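Side-chain contacts in polyphosphate kinase (Porphyromonas gingivalis, PDB 2O8R), which probably catalyses the reversible transfer of the terminal phosphate of ATP onto a growing chain of inorganic polyphosphate: residues P9-D14 against S661-I666; N21-M26 against N653-R658; T553-A558 against V563-I568. The protein carries 3 engineered substitutions. All coordinates share one frame; numbering follows the deposited sequence.

Contacts 1 and 2 both join helix 13-29 or its lead-in to the end of the nine-stranded sheet carrying strands 657-659 and 665-667; their centres lie about 14 Å apart. They touch directly: Asn665 of contact 1 packs on Arg23 and selenomethionine Met26 of contact 2, and the backbones of Ile666 and Arg658 pair as neighbouring strands. Contact 3 reaches the same sheet through strand 564-569 and has its centre about 16 Å from that of contact 1, where Phe10 leans on Thr553 and Tyr556. Contact 2 lies closest to the predicted ATP site: the side chain of Arg23 is about 8 Å from that of Arg570 and about 9 Å from that of Asn48.

Contact 1 (P9-D14 against S661-I666); sequences PFFRRD and SSLNNI. With SO4 (sulfate ion), chain C.
Phe11 turns its CG away from its own carbonyl carbon (chi1 -71°), which sends the ring out from 9-14 toward the 661-666 turn, while Leu663 carries its CG in the same sense (chi1 -83°), which places CD2 over one face of that ring. The leucine points back along the phenylalanine, the two side chains running antiparallel where they overlap. Leu663 CD2 sits 3.5 Å from the centroid of the Phe11 ring and only 10° off the ring normal, a CH-pi contact over the middle of one face. The branch carbon CG of Leu663 sits off-centre, nearest the CD1-CE1 side, 3.6 Å from Phe11 CE1. At the ring edge the Ser661 backbone takes over: Ser661 O lies 3.2 Å from Phe11 CE1, near the ring plane. Leu663 itself adopts a left-handed backbone conformation within the turn, and its carbonyl oxygen accepts a hydrogen bond from Ser19 OG of helix 13-29. Val576 and Pro577 also touch the phenylalanine.

Beyond Phe11 the chain enters the helix, with Arg12 at the N-cap position. A sulfate, probably from the crystallisation liquor, is held there by the backbone: Arg13 N donates to sulfate O2 at 2.9 Å, with a weak second bond to O1. Arg13 CG passes 3.4 Å from the same O2. The first turn of a helix, with its exposed backbone N-H groups, is a classic anion site, and here it follows directly on the Phe11-Leu663 packing, which joins the lead-in of helix 13-29 to the 661-666 turn.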
ATOM      1  N   PRO A   9     -20.661  32.827  27.418  1.00 42.28           N
ATOM      2  CA  PRO A   9     -20.796  32.588  25.984  1.00 51.99           C
ATOM      3  C   PRO A   9     -19.896  31.443  25.491  1.00 52.56           C
ATOM      4  O   PRO A   9     -18.803  31.232  26.035  1.00 53.25           O
ATOM      5  CB  PRO A   9     -20.331  33.909  25.381  1.00 42.24           C
ATOM      6  CG  PRO A   9     -19.294  34.401  26.339  1.00 53.36           C
ATOM      7  CD  PRO A   9     -19.784  33.978  27.706  1.00 63.70           C
ATOM      8  N   PHE A  10     -20.374  30.706  24.486  1.00 60.97           N
ATOM      9  CA  PHE A  10     -19.607  29.633  23.835  1.00 59.74           C
ATOM     10  C   PHE A  10     -19.953  29.535  22.358  1.00 55.87           C
ATOM     11  O   PHE A  10     -21.133  29.493  22.004  1.00 64.90           O
ATOM     12  CB  PHE A  10     -19.914  28.269  24.455  1.00 45.58           C
ATOM     13  CG  PHE A  10     -19.568  28.153  25.910  1.00 61.19           C
ATOM     14  CD1 PHE A  10     -18.280  27.842  26.312  1.00 73.90           C
ATOM     15  CD2 PHE A  10     -20.542  28.322  26.879  1.00 70.53           C
ATOM     16  CE1 PHE A  10     -17.964  27.715  27.654  1.00 71.76           C
ATOM     17  CE2 PHE A  10     -20.232  28.202  28.222  1.00 69.38           C
ATOM     18  CZ  PHE A  10     -18.941  27.888  28.609  1.00 52.95           C
ATOM     19  N   PHE A  11     -18.943  29.470  21.496  1.00 60.61           N
ATOM     20  CA  PHE A  11     -19.182  29.175  20.087  1.00 48.05           C
ATOM     21  C   PHE A  11     -19.677  27.758  19.993  1.00 45.43           C
ATOM     22  O   PHE A  11     -19.287  26.924  20.809  1.00 53.67           O
ATOM     23  CB  PHE A  11     -17.895  29.237  19.287  1.00 54.43           C
ATOM     24  CG  PHE A  11     -17.358  30.610  19.103  1.00 63.41           C
ATOM     25  CD1 PHE A  11     -18.172  31.632  18.636  1.00 40.02           C
ATOM     26  CD2 PHE A  11     -16.014  30.872  19.365  1.00 60.66           C
ATOM     27  CE1 PHE A  11     -17.654  32.909  18.457  1.00 67.84           C
ATOM     28  CE2 PHE A  11     -15.484  32.134  19.180  1.00 50.63           C
ATOM     29  CZ  PHE A  11     -16.304  33.166  18.728  1.00 57.01           C
ATOM     30  N   ARG A  12     -20.537  27.483  19.016  1.00 46.48           N
ATOM     31  CA  ARG A  12     -20.861  26.105  18.662  1.00 47.33           C
ATOM     32  C   ARG A  12     -19.614  25.477  18.032  1.00 60.01           C
ATOM     33  O   ARG A  12     -18.866  26.149  17.321  1.00 54.79           O
ATOM     34  CB  ARG A  12     -22.031  26.076  17.694  1.00 46.06           C
ATOM     35  CG  ARG A  12     -23.221  26.829  18.229  1.00 88.89           C
ATOM     36  CD  ARG A  12     -24.459  26.721  17.356  1.00101.46           C
ATOM     37  NE  ARG A  12     -25.463  27.688  17.796  1.00112.32           N
ATOM     38  CZ  ARG A  12     -26.393  27.458  18.725  1.00114.88           C
ATOM     39  NH1 ARG A  12     -26.474  26.275  19.327  1.00110.49           N
ATOM     40  NH2 ARG A  12     -27.246  28.424  19.056  1.00105.76           N
ATOM     41  N   ARG A  13     -19.367  24.203  18.304  1.00 60.24           N
ATOM     42  CA  ARG A  13     -18.105  23.601  17.882  1.00 67.02           C
ATOM     43  C   ARG A  13     -17.955  23.502  16.355  1.00 68.96           C
ATOM     44  O   ARG A  13     -16.891  23.802  15.818  1.00 60.22           O
ATOM     45  CB  ARG A  13     -17.843  22.266  18.593  1.00 58.17           C
ATOM     46  CG  ARG A  13     -18.938  21.227  18.472  1.00 55.78           C
ATOM     47  CD  ARG A  13     -18.466  19.894  19.019  1.00 74.83           C
ATOM     48  NE  ARG A  13     -17.485  19.272  18.132  1.00 93.97           N
ATOM     49  CZ  ARG A  13     -16.815  18.154  18.403  1.00 90.11           C
ATOM     50  NH1 ARG A  13     -17.008  17.517  19.549  1.00101.31           N
ATOM     51  NH2 ARG A  13     -15.947  17.670  17.525  1.00 88.90           N
ATOM     52  N   ASP A  14     -19.035  23.131  15.671  1.00 68.43           N
ATOM     53  CA  ASP A  14     -19.050  22.995  14.213  1.00 53.85           C
ATOM     54  C   ASP A  14     -18.876  24.315  13.474  1.00 61.73           C
ATOM     55  O   ASP A  14     -18.184  24.373  12.464  1.00 78.33           O
ATOM     56  CB  ASP A  14     -20.340  22.307  13.766  1.00 65.88           C
ATOM     57  CG  ASP A  14     -20.475  20.912  14.345  1.00 83.27           C
ATOM     58  OD1 ASP A  14     -19.535  20.118  14.162  1.00 51.74           O
ATOM     59  OD2 ASP A  14     -21.498  20.611  14.993  1.00 92.38           O
ATOM     60  N   SER A 661     -15.087  37.668  17.829  1.00 60.60           N
ATOM     61  CA  SER A 661     -16.317  37.109  18.372  1.00 57.92           C
ATOM     62  C   SER A 661     -17.286  36.667  17.291  1.00 67.99           C
ATOM     63  O   SER A 661     -18.231  35.947  17.577  1.00 87.22           O
ATOM     64  CB  SER A 661     -16.991  38.096  19.327  1.00 64.32           C
ATOM     65  OG  SER A 661     -16.786  39.444  18.925  1.00 55.16           O
ATOM     66  N   SER A 662     -17.047  37.068  16.046  1.00 62.65           N
ATOM     67  CA  SER A 662     -17.866  36.577  14.939  1.00 51.21           C
ATOM     68  C   SER A 662     -17.203  35.416  14.189  1.00 56.55           C
ATOM     69  O   SER A 662     -17.553  35.128  13.038  1.00 68.52           O
ATOM     70  CB  SER A 662     -18.197  37.712  13.983  1.00 39.77           C
ATOM     71  OG  SER A 662     -18.766  38.798  14.686  1.00 96.48           O
ATOM     72  N   LEU A 663     -16.262  34.751  14.859  1.00 53.26           N
ATOM     73  CA  LEU A 663     -15.499  33.610  14.308  1.00 63.09           C
ATOM     74  C   LEU A 663     -14.618  33.935  13.080  1.00 62.93           C
ATOM     75  O   LEU A 663     -14.274  33.042  12.293  1.00 46.28           O
ATOM     76  CB  LEU A 663     -16.410  32.393  14.043  1.00 34.49           C
ATOM     77  CG  LEU A 663     -16.725  31.476  15.237  1.00 53.81           C
ATOM     78  CD1 LEU A 663     -17.702  30.400  14.841  1.00 52.93           C
ATOM     79  CD2 LEU A 663     -15.478  30.828  15.832  1.00 34.66           C
ATOM     80  N   ASN A 664     -14.239  35.199  12.919  1.00 55.35           N
ATOM     81  CA  ASN A 664     -13.476  35.578  11.741  1.00 50.21           C
ATOM     82  C   ASN A 664     -11.993  35.414  11.912  1.00 58.01           C
ATOM     83  O   ASN A 664     -11.443  35.663  12.993  1.00 62.81           O
ATOM     84  CB  ASN A 664     -13.781  37.001  11.317  1.00 51.87           C
ATOM     85  CG  ASN A 664     -15.139  37.137  10.716  1.00 46.44           C
ATOM     86  OD1 ASN A 664     -15.395  36.633   9.627  1.00 67.00           O
ATOM     87  ND2 ASN A 664     -16.027  37.822  11.417  1.00 81.11           N
ATOM     88  N   ASN A 665     -11.359  34.992  10.824  1.00 57.16           N
ATOM     89  CA  ASN A 665      -9.922  34.837  10.771  1.00 46.31           C
ATOM     90  C   ASN A 665      -9.317  36.157  10.303  1.00 57.98           C
ATOM     91  O   ASN A 665      -9.449  36.549   9.136  1.00 52.62           O
ATOM     92  CB  ASN A 665      -9.566  33.698   9.829  1.00 43.20           C
ATOM     93  CG  ASN A 665      -9.943  32.327  10.386  1.00 57.80           C
ATOM     94  OD1 ASN A 665      -9.358  31.867  11.367  1.00 45.89           O
ATOM     95  ND2 ASN A 665     -10.897  31.651   9.732  1.00 31.82           N
ATOM     96  N   ILE A 666      -8.691  36.864  11.234  1.00 42.03           N
ATOM     97  CA  ILE A 666      -8.093  38.151  10.931  1.00 48.16           C
ATOM     98  C   ILE A 666      -6.564  38.048  10.983  1.00 48.45           C
ATOM     99  O   ILE A 666      -5.997  37.754  12.037  1.00 58.81           O
ATOM    100  CB  ILE A 666      -8.580  39.244  11.922  1.00 56.30           C
ATOM    101  CG1 ILE A 666     -10.092  39.174  12.147  1.00 39.40           C
ATOM    102  CG2 ILE A 666      -8.251  40.589  11.399  1.00 28.22           C
ATOM    103  CD1 ILE A 666     -10.895  39.439  10.912  1.00 38.45           C
TER
HETATM  104  S   SO4 C 704     -22.003  22.357  20.290  1.00 84.41           S
HETATM  105  O1  SO4 C 704     -20.793  22.632  21.068  1.00 79.80           O
HETATM  106  O2  SO4 C 704     -21.887  22.910  18.939  1.00104.71           O
HETATM  107  O3  SO4 C 704     -22.201  20.914  20.184  1.00 85.79           O
HETATM  108  O4  SO4 C 704     -23.139  22.978  20.970  1.00105.35           O

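Contact 2 (N21-M26 against N653-R658)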
ATOM      1  N   ASN A  21     -11.770  25.633   8.640  1.00 46.88           N
ATOM      2  CA  ASN A  21     -11.642  25.277   7.240  1.00 54.07           C
ATOM      3  C   ASN A  21     -11.677  26.500   6.333  1.00 56.10           C
ATOM      4  O   ASN A  21     -11.071  26.488   5.263  1.00 69.22           O
ATOM      5  CB  ASN A  21     -12.634  24.198   6.813  1.00 48.68           C
ATOM      6  CG  ASN A  21     -11.974  23.098   5.993  1.00 58.35           C
ATOM      7  OD1 ASN A  21     -10.784  22.806   6.151  1.00 55.82           O
ATOM      8  ND2 ASN A  21     -12.744  22.483   5.110  1.00 92.22           N
ATOM      9  N   GLU A  22     -12.343  27.564   6.780  1.00 56.35           N
ATOM     10  CA  GLU A  22     -12.239  28.870   6.118  1.00 53.79           C
ATOM     11  C   GLU A  22     -10.777  29.351   6.061  1.00 59.91           C
ATOM     12  O   GLU A  22     -10.311  29.821   5.024  1.00 66.36           O
ATOM     13  CB  GLU A  22     -13.108  29.899   6.836  1.00 53.67           C
ATOM     14  CG  GLU A  22     -12.895  31.345   6.398  1.00 55.06           C
ATOM     15  CD  GLU A  22     -14.086  31.957   5.656  1.00 88.26           C
ATOM     16  OE1 GLU A  22     -14.059  33.191   5.445  1.00103.47           O
ATOM     17  OE2 GLU A  22     -15.041  31.227   5.289  1.00 62.86           O
ATOM     18  N   ARG A  23     -10.052  29.214   7.169  1.00 58.74           N
ATOM     19  CA  ARG A  23      -8.649  29.608   7.212  1.00 50.72           C
ATOM     20  C   ARG A  23      -7.759  28.741   6.299  1.00 61.23           C
ATOM     21  O   ARG A  23      -6.739  29.213   5.777  1.00 49.70           O
ATOM     22  CB  ARG A  23      -8.148  29.586   8.650  1.00 46.49           C
ATOM     23  CG  ARG A  23      -6.662  29.831   8.803  1.00 58.19           C
ATOM     24  CD  ARG A  23      -6.276  31.220   8.338  1.00 35.62           C
ATOM     25  NE  ARG A  23      -4.833  31.408   8.411  1.00 51.64           N
ATOM     26  CZ  ARG A  23      -4.010  31.329   7.370  1.00 40.08           C
ATOM     27  NH1 ARG A  23      -4.489  31.057   6.169  1.00 50.12           N
ATOM     28  NH2 ARG A  23      -2.708  31.529   7.533  1.00 49.43           N
ATOM     29  N   VAL A  24      -8.147  27.480   6.110  1.00 58.48           N
ATOM     30  CA  VAL A  24      -7.453  26.594   5.171  1.00 50.80           C
ATOM     31  C   VAL A  24      -7.694  27.088   3.740  1.00 48.90           C
ATOM     32  O   VAL A  24      -6.759  27.225   2.948  1.00 47.78           O
ATOM     33  CB  VAL A  24      -7.898  25.118   5.336  1.00 47.24           C
ATOM     34  CG1 VAL A  24      -7.195  24.227   4.330  1.00 68.08           C
ATOM     35  CG2 VAL A  24      -7.587  24.634   6.733  1.00 39.58           C
ATOM     36  N   LEU A  25      -8.952  27.389   3.434  1.00 58.83           N
ATOM     37  CA  LEU A  25      -9.321  28.004   2.162  1.00 56.40           C
ATOM     38  C   LEU A  25      -8.560  29.308   1.915  1.00 54.45           C
ATOM     39  O   LEU A  25      -8.230  29.628   0.780  1.00 57.33           O
ATOM     40  CB  LEU A  25     -10.832  28.251   2.101  1.00 48.46           C
ATOM     41  CG  LEU A  25     -11.432  28.624   0.744  1.00 58.28           C
ATOM     42  CD1 LEU A  25     -10.792  27.839  -0.377  1.00 48.72           C
ATOM     43  CD2 LEU A  25     -12.921  28.384   0.749  1.00 64.52           C
HETATM   44  N   MSE A  26      -8.281  30.054   2.978  1.00 57.09           N
HETATM   45  CA  MSE A  26      -7.522  31.292   2.848  1.00 50.36           C
HETATM   46  C   MSE A  26      -6.073  31.091   2.412  1.00 55.39           C
HETATM   47  O   MSE A  26      -5.561  31.895   1.623  1.00 44.23           O
HETATM   48  CB  MSE A  26      -7.589  32.100   4.127  1.00 51.63           C
HETATM   49  CG  MSE A  26      -8.897  32.830   4.267  1.00 52.38           C
HETATM   50 SE   MSE A  26      -9.282  33.361   6.098  1.00 79.30          SE
HETATM   51  CE  MSE A  26     -10.739  34.613   5.687  1.00 90.75           C
ATOM     52  N   ASN A 653       3.636  37.730  12.186  1.00 40.18           N
ATOM     53  CA  ASN A 653       2.755  38.658  11.463  1.00 44.38           C
ATOM     54  C   ASN A 653       2.479  38.289  10.005  1.00 50.45           C
ATOM     55  O   ASN A 653       2.003  39.141   9.254  1.00 49.45           O
ATOM     56  CB  ASN A 653       3.320  40.080  11.500  1.00 40.13           C
ATOM     57  CG  ASN A 653       4.804  40.131  11.198  1.00 50.32           C
ATOM     58  OD1 ASN A 653       5.365  39.216  10.604  1.00 70.92           O
ATOM     59  ND2 ASN A 653       5.449  41.205  11.614  1.00 49.83           N
ATOM     60  N   ILE A 654       2.787  37.055   9.591  1.00 40.97           N
ATOM     61  CA  ILE A 654       2.576  36.675   8.184  1.00 52.34           C
ATOM     62  C   ILE A 654       1.474  35.635   7.977  1.00 30.51           C
ATOM     63  O   ILE A 654       0.652  35.786   7.089  1.00 63.02           O
ATOM     64  CB  ILE A 654       3.904  36.318   7.443  1.00 39.99           C
ATOM     65  CG1 ILE A 654       4.463  37.559   6.779  1.00 49.02           C
ATOM     66  CG2 ILE A 654       3.670  35.365   6.305  1.00 52.12           C
ATOM     67  CD1 ILE A 654       5.381  38.323   7.632  1.00 46.52           C
ATOM     68  N   LYS A 655       1.442  34.608   8.812  1.00 46.57           N
ATOM     69  CA  LYS A 655       0.441  33.550   8.689  1.00 53.58           C
ATOM     70  C   LYS A 655      -0.597  33.609   9.794  1.00 56.64           C
ATOM     71  O   LYS A 655      -1.750  33.236   9.578  1.00 52.63           O
ATOM     72  CB  LYS A 655       1.101  32.156   8.659  1.00 48.03           C
ATOM     73  CG  LYS A 655       1.894  31.879   7.365  1.00 46.81           C
ATOM     74  CD  LYS A 655       1.066  32.246   6.138  1.00 47.27           C
ATOM     75  CE  LYS A 655       1.850  32.128   4.852  1.00 56.60           C
ATOM     76  NZ  LYS A 655       1.840  30.739   4.306  1.00 44.20           N
ATOM     77  N   ALA A 656      -0.177  34.074  10.971  1.00 52.45           N
ATOM     78  CA  ALA A 656      -1.021  34.066  12.170  1.00 48.25           C
ATOM     79  C   ALA A 656      -2.275  34.867  11.988  1.00 43.14           C
ATOM     80  O   ALA A 656      -2.263  35.946  11.382  1.00 32.04           O
ATOM     81  CB  ALA A 656      -0.265  34.591  13.388  1.00 28.79           C
ATOM     82  N   CYS A 657      -3.381  34.347  12.512  1.00 40.25           N
ATOM     83  CA  CYS A 657      -4.645  35.073  12.500  1.00 51.86           C
ATOM     84  C   CYS A 657      -5.251  35.144  13.897  1.00 60.16           C
ATOM     85  O   CYS A 657      -5.199  34.176  14.657  1.00 57.01           O
ATOM     86  CB  CYS A 657      -5.631  34.414  11.533  1.00 34.91           C
ATOM     87  SG  CYS A 657      -5.281  34.721   9.786  1.00 63.74           S
ATOM     88  N   ARG A 658      -5.826  36.295  14.231  1.00 52.95           N
ATOM     89  CA  ARG A 658      -6.520  36.454  15.485  1.00 53.84           C
ATOM     90  C   ARG A 658      -7.970  36.191  15.167  1.00 45.20           C
ATOM     91  O   ARG A 658      -8.423  36.436  14.049  1.00 49.16           O
ATOM     92  CB  ARG A 658      -6.291  37.836  16.110  1.00 38.04           C
ATOM     93  CG  ARG A 658      -7.009  38.959  15.422  1.00 50.98           C
ATOM     94  CD  ARG A 658      -6.766  40.298  16.104  1.00 48.12           C
ATOM     95  NE  ARG A 658      -7.135  41.387  15.196  1.00 52.18           N
ATOM     96  CZ  ARG A 658      -8.359  41.906  15.109  1.00 74.31           C
ATOM     97  NH1 ARG A 658      -9.340  41.464  15.901  1.00 42.88           N
ATOM     98  NH2 ARG A 658      -8.599  42.880  14.239  1.00 69.99           N
TER
HETATM   99  O   HOH W   1      -3.335  31.317  10.650  1.00 45.36           O
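Arg23 reaches from helix 13-29 to the backbone of Lys655, and its conformation explains how. CG stands opposite the backbone N (chi1 174°), the chain then bends at chi2 (64°) and runs on straight through chi3, bringing the guanidinium up to the loop before strand 657-659. Arg23 NH2 donates to Lys655 O at 2.8 Å, the oxygen lying 25° out of the guanidinium plane. Water 1 makes a second route to the same carbonyl: it accepts from Arg23 NE at 2.7 Å, in the plane of the group, and donates to Lys655 O at 2.7 Å. Two donors thus grip one buried oxygen, and the NE and NH2 attachments together limit rotation of the guanidinium. Cys657 SG approaches obliquely, 3.6 Å from Arg23 NE. Lys655, kinked at chi2 and chi4, folds its aliphatic part alongside, CB being 4.0 Å from Arg23 NH2. Its NZ stays 5.6 Å from Arg23 NH2; Asp592 and Glu27 form salt bridges with the lysine, and Glu27 also pairs with Arg23, so the like charges are probably well compensated.

Helix 13-29 is backed by helices 35-63 and 83-112, against which Val24 and Leu25 pack, while Tyr667 of strand 665-667 touches both Arg23 and Cys657, and strand 657-659 runs between strands 585-589 and 665-667.

Contact 3 (T553-A558 against V563-I568); sequences TQLYRA and VEIDLI
A helix packing on the strand that follows it, this contact is the second half of a beta-alpha-beta crossover in the C-terminal domain: strand 538-543, helix 549-560, strand 564-569. Apolar side chains meet over most of it, and one backbone bond closes the turn between the two elements. Val563 N donates to Ala558 O at 2.8 Å, approaching 30° out of the carbonyl plane. The same pair packs through its side chains, Ala558 CB lying 3.8 Å from Val563 CB, and the chain returns close against the helix end here. Further along, Ile565 reaches the helix. Its CG1 lies opposite the carbonyl carbon and the chain is extended at chi2 (173°), which pushes CD1 out against the helix. There CD1 lies 4.2 Å from Leu555 CD2 and 4.2 Å from Ala558 CB, and also meets the helix backbone, 3.5 Å from Leu555 O. The side chains of Leu555 and Ile565 run roughly perpendicular to each other.

Strand 564-569 runs between its parallel neighbours 538-543 and 585-589. Met539 of strand 538-543 touches both Ala558 and Ile565, extending the apolar layer, and Val563 also meets Glu527 and Val531 of helix 516-532. From the other face of the strand, Asp566 and Ile568 reach helix 636-651, leaving the sheet sandwiched between helices.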
ATOM      1  N   THR A 553     -14.664  27.579  31.076  1.00 63.11           N
ATOM      2  CA  THR A 553     -15.262  28.409  32.121  1.00 63.65           C
ATOM      3  C   THR A 553     -14.211  28.882  33.131  1.00 55.53           C
ATOM      4  O   THR A 553     -14.216  30.038  33.549  1.00 67.71           O
ATOM      5  CB  THR A 553     -16.431  27.687  32.837  1.00 64.49           C
ATOM      6  OG1 THR A 553     -17.350  27.161  31.867  1.00 61.87           O
ATOM      7  CG2 THR A 553     -17.173  28.644  33.717  1.00 41.11           C
ATOM      8  N   GLN A 554     -13.298  27.988  33.494  1.00 60.18           N
ATOM      9  CA  GLN A 554     -12.164  28.340  34.346  1.00 67.83           C
ATOM     10  C   GLN A 554     -11.311  29.441  33.707  1.00 72.59           C
ATOM     11  O   GLN A 554     -10.848  30.358  34.388  1.00 72.57           O
ATOM     12  CB  GLN A 554     -11.313  27.098  34.632  1.00 48.87           C
ATOM     13  CG  GLN A 554     -12.155  25.901  35.048  1.00 78.34           C
ATOM     14  CD  GLN A 554     -11.344  24.695  35.478  1.00 79.86           C
ATOM     15  OE1 GLN A 554     -10.138  24.783  35.702  1.00 90.84           O
ATOM     16  NE2 GLN A 554     -12.014  23.556  35.612  1.00 94.26           N
ATOM     17  N   LEU A 555     -11.124  29.350  32.393  1.00 72.21           N
ATOM     18  CA  LEU A 555     -10.321  30.322  31.678  1.00 74.18           C
ATOM     19  C   LEU A 555     -10.990  31.682  31.728  1.00 73.34           C
ATOM     20  O   LEU A 555     -10.331  32.688  32.002  1.00 72.23           O
ATOM     21  CB  LEU A 555     -10.092  29.880  30.237  1.00 66.90           C
ATOM     22  CG  LEU A 555      -9.272  28.606  30.052  1.00 63.02           C
ATOM     23  CD1 LEU A 555      -9.324  28.156  28.598  1.00 66.39           C
ATOM     24  CD2 LEU A 555      -7.832  28.789  30.528  1.00 56.87           C
ATOM     25  N   TYR A 556     -12.298  31.692  31.478  1.00 63.99           N
ATOM     26  CA  TYR A 556     -13.116  32.897  31.583  1.00 62.55           C
ATOM     27  C   TYR A 556     -13.010  33.517  32.975  1.00 74.60           C
ATOM     28  O   TYR A 556     -12.865  34.739  33.114  1.00 67.35           O
ATOM     29  CB  TYR A 556     -14.578  32.572  31.323  1.00 60.45           C
ATOM     30  CG  TYR A 556     -14.966  32.399  29.872  1.00 70.07           C
ATOM     31  CD1 TYR A 556     -14.498  33.269  28.891  1.00 57.57           C
ATOM     32  CD2 TYR A 556     -15.843  31.382  29.485  1.00 52.28           C
ATOM     33  CE1 TYR A 556     -14.878  33.118  27.559  1.00 60.67           C
ATOM     34  CE2 TYR A 556     -16.237  31.238  28.167  1.00 64.96           C
ATOM     35  CZ  TYR A 556     -15.747  32.101  27.214  1.00 62.72           C
ATOM     36  OH  TYR A 556     -16.131  31.937  25.916  1.00 65.40           O
ATOM     37  N   ARG A 557     -13.083  32.671  34.001  1.00 54.47           N
ATOM     38  CA  ARG A 557     -12.911  33.138  35.368  1.00 61.88           C
ATOM     39  C   ARG A 557     -11.501  33.667  35.627  1.00 70.67           C
ATOM     40  O   ARG A 557     -11.333  34.630  36.376  1.00 91.38           O
ATOM     41  CB  ARG A 557     -13.256  32.052  36.378  1.00 49.60           C
ATOM     42  CG  ARG A 557     -14.737  31.703  36.481  1.00 61.63           C
ATOM     43  CD  ARG A 557     -14.946  30.490  37.386  1.00 67.77           C
ATOM     44  NE  ARG A 557     -13.899  30.428  38.408  1.00 95.78           N
ATOM     45  CZ  ARG A 557     -13.066  29.403  38.598  1.00108.83           C
ATOM     46  NH1 ARG A 557     -13.155  28.299  37.857  1.00102.39           N
ATOM     47  NH2 ARG A 557     -12.148  29.484  39.551  1.00 94.69           N
ATOM     48  N   ALA A 558     -10.497  33.051  35.010  1.00 71.32           N
ATOM     49  CA  ALA A 558      -9.126  33.536  35.149  1.00 62.72           C
ATOM     50  C   ALA A 558      -9.007  34.910  34.512  1.00 62.75           C
ATOM     51  O   ALA A 558      -8.422  35.816  35.093  1.00 73.06           O
ATOM     52  CB  ALA A 558      -8.143  32.565  34.532  1.00 44.78           C
ATOM     53  N   VAL A 563      -6.201  37.504  35.230  1.00 56.29           N
ATOM     54  CA  VAL A 563      -5.181  36.651  34.590  1.00 57.86           C
ATOM     55  C   VAL A 563      -5.195  36.840  33.062  1.00 61.51           C
ATOM     56  O   VAL A 563      -6.241  36.716  32.423  1.00 62.39           O
ATOM     57  CB  VAL A 563      -5.339  35.135  34.946  1.00 65.42           C
ATOM     58  CG1 VAL A 563      -4.186  34.322  34.371  1.00 40.35           C
ATOM     59  CG2 VAL A 563      -5.450  34.911  36.469  1.00 38.65           C
ATOM     60  N   GLU A 564      -4.031  37.156  32.493  1.00 73.71           N
ATOM     61  CA  GLU A 564      -3.859  37.309  31.042  1.00 61.94           C
ATOM     62  C   GLU A 564      -3.577  35.973  30.347  1.00 68.61           C
ATOM     63  O   GLU A 564      -2.745  35.176  30.807  1.00 52.98           O
ATOM     64  CB  GLU A 564      -2.694  38.236  30.749  1.00 51.68           C
ATOM     65  CG  GLU A 564      -2.942  39.692  31.013  1.00 62.56           C
ATOM     66  CD  GLU A 564      -1.896  40.567  30.345  1.00 87.36           C
ATOM     67  OE1 GLU A 564      -0.878  40.022  29.844  1.00 72.63           O
ATOM     68  OE2 GLU A 564      -2.100  41.799  30.310  1.00 88.43           O
ATOM     69  N   ILE A 565      -4.257  35.740  29.228  1.00 63.86           N
ATOM     70  CA  ILE A 565      -4.157  34.460  28.531  1.00 61.48           C
ATOM     71  C   ILE A 565      -3.888  34.574  27.015  1.00 65.75           C
ATOM     72  O   ILE A 565      -4.647  35.220  26.278  1.00 54.58           O
ATOM     73  CB  ILE A 565      -5.423  33.584  28.764  1.00 59.81           C
ATOM     74  CG1 ILE A 565      -5.877  33.632  30.229  1.00 39.02           C
ATOM     75  CG2 ILE A 565      -5.154  32.149  28.336  1.00 62.06           C
ATOM     76  CD1 ILE A 565      -7.195  32.938  30.502  1.00 51.92           C
ATOM     77  N   ASP A 566      -2.806  33.936  26.565  1.00 56.75           N
ATOM     78  CA  ASP A 566      -2.579  33.708  25.141  1.00 52.86           C
ATOM     79  C   ASP A 566      -2.896  32.265  24.750  1.00 52.24           C
ATOM     80  O   ASP A 566      -2.248  31.326  25.219  1.00 55.52           O
ATOM     81  CB  ASP A 566      -1.136  34.015  24.776  1.00 56.30           C
ATOM     82  CG  ASP A 566      -0.954  35.408  24.242  1.00 47.74           C
ATOM     83  OD1 ASP A 566      -1.690  35.810  23.317  1.00 67.94           O
ATOM     84  OD2 ASP A 566      -0.054  36.104  24.744  1.00 69.33           O
ATOM     85  N   LEU A 567      -3.896  32.106  23.891  1.00 51.93           N
ATOM     86  CA  LEU A 567      -4.263  30.817  23.334  1.00 47.47           C
ATOM     87  C   LEU A 567      -3.785  30.742  21.906  1.00 46.22           C
ATOM     88  O   LEU A 567      -4.069  31.632  21.113  1.00 48.62           O
ATOM     89  CB  LEU A 567      -5.777  30.640  23.325  1.00 53.29           C
ATOM     90  CG  LEU A 567      -6.453  30.349  24.664  1.00 73.10           C
ATOM     91  CD1 LEU A 567      -7.957  30.422  24.517  1.00 57.61           C
ATOM     92  CD2 LEU A 567      -6.046  28.984  25.174  1.00 79.99           C
ATOM     93  N   ILE A 568      -3.057  29.680  21.580  1.00 52.88           N
ATOM     94  CA  ILE A 568      -2.708  29.374  20.196  1.00 43.54           C
ATOM     95  C   ILE A 568      -3.411  28.060  19.820  1.00 48.28           C
ATOM     96  O   ILE A 568      -2.939  26.959  20.135  1.00 51.91           O
ATOM     97  CB  ILE A 568      -1.180  29.308  20.009  1.00 52.49           C
ATOM     98  CG1 ILE A 568      -0.525  30.612  20.477  1.00 26.82           C
ATOM     99  CG2 ILE A 568      -0.824  29.054  18.565  1.00 27.67           C
ATOM    100  CD1 ILE A 568       0.996  30.616  20.388  1.00 38.10           C
TER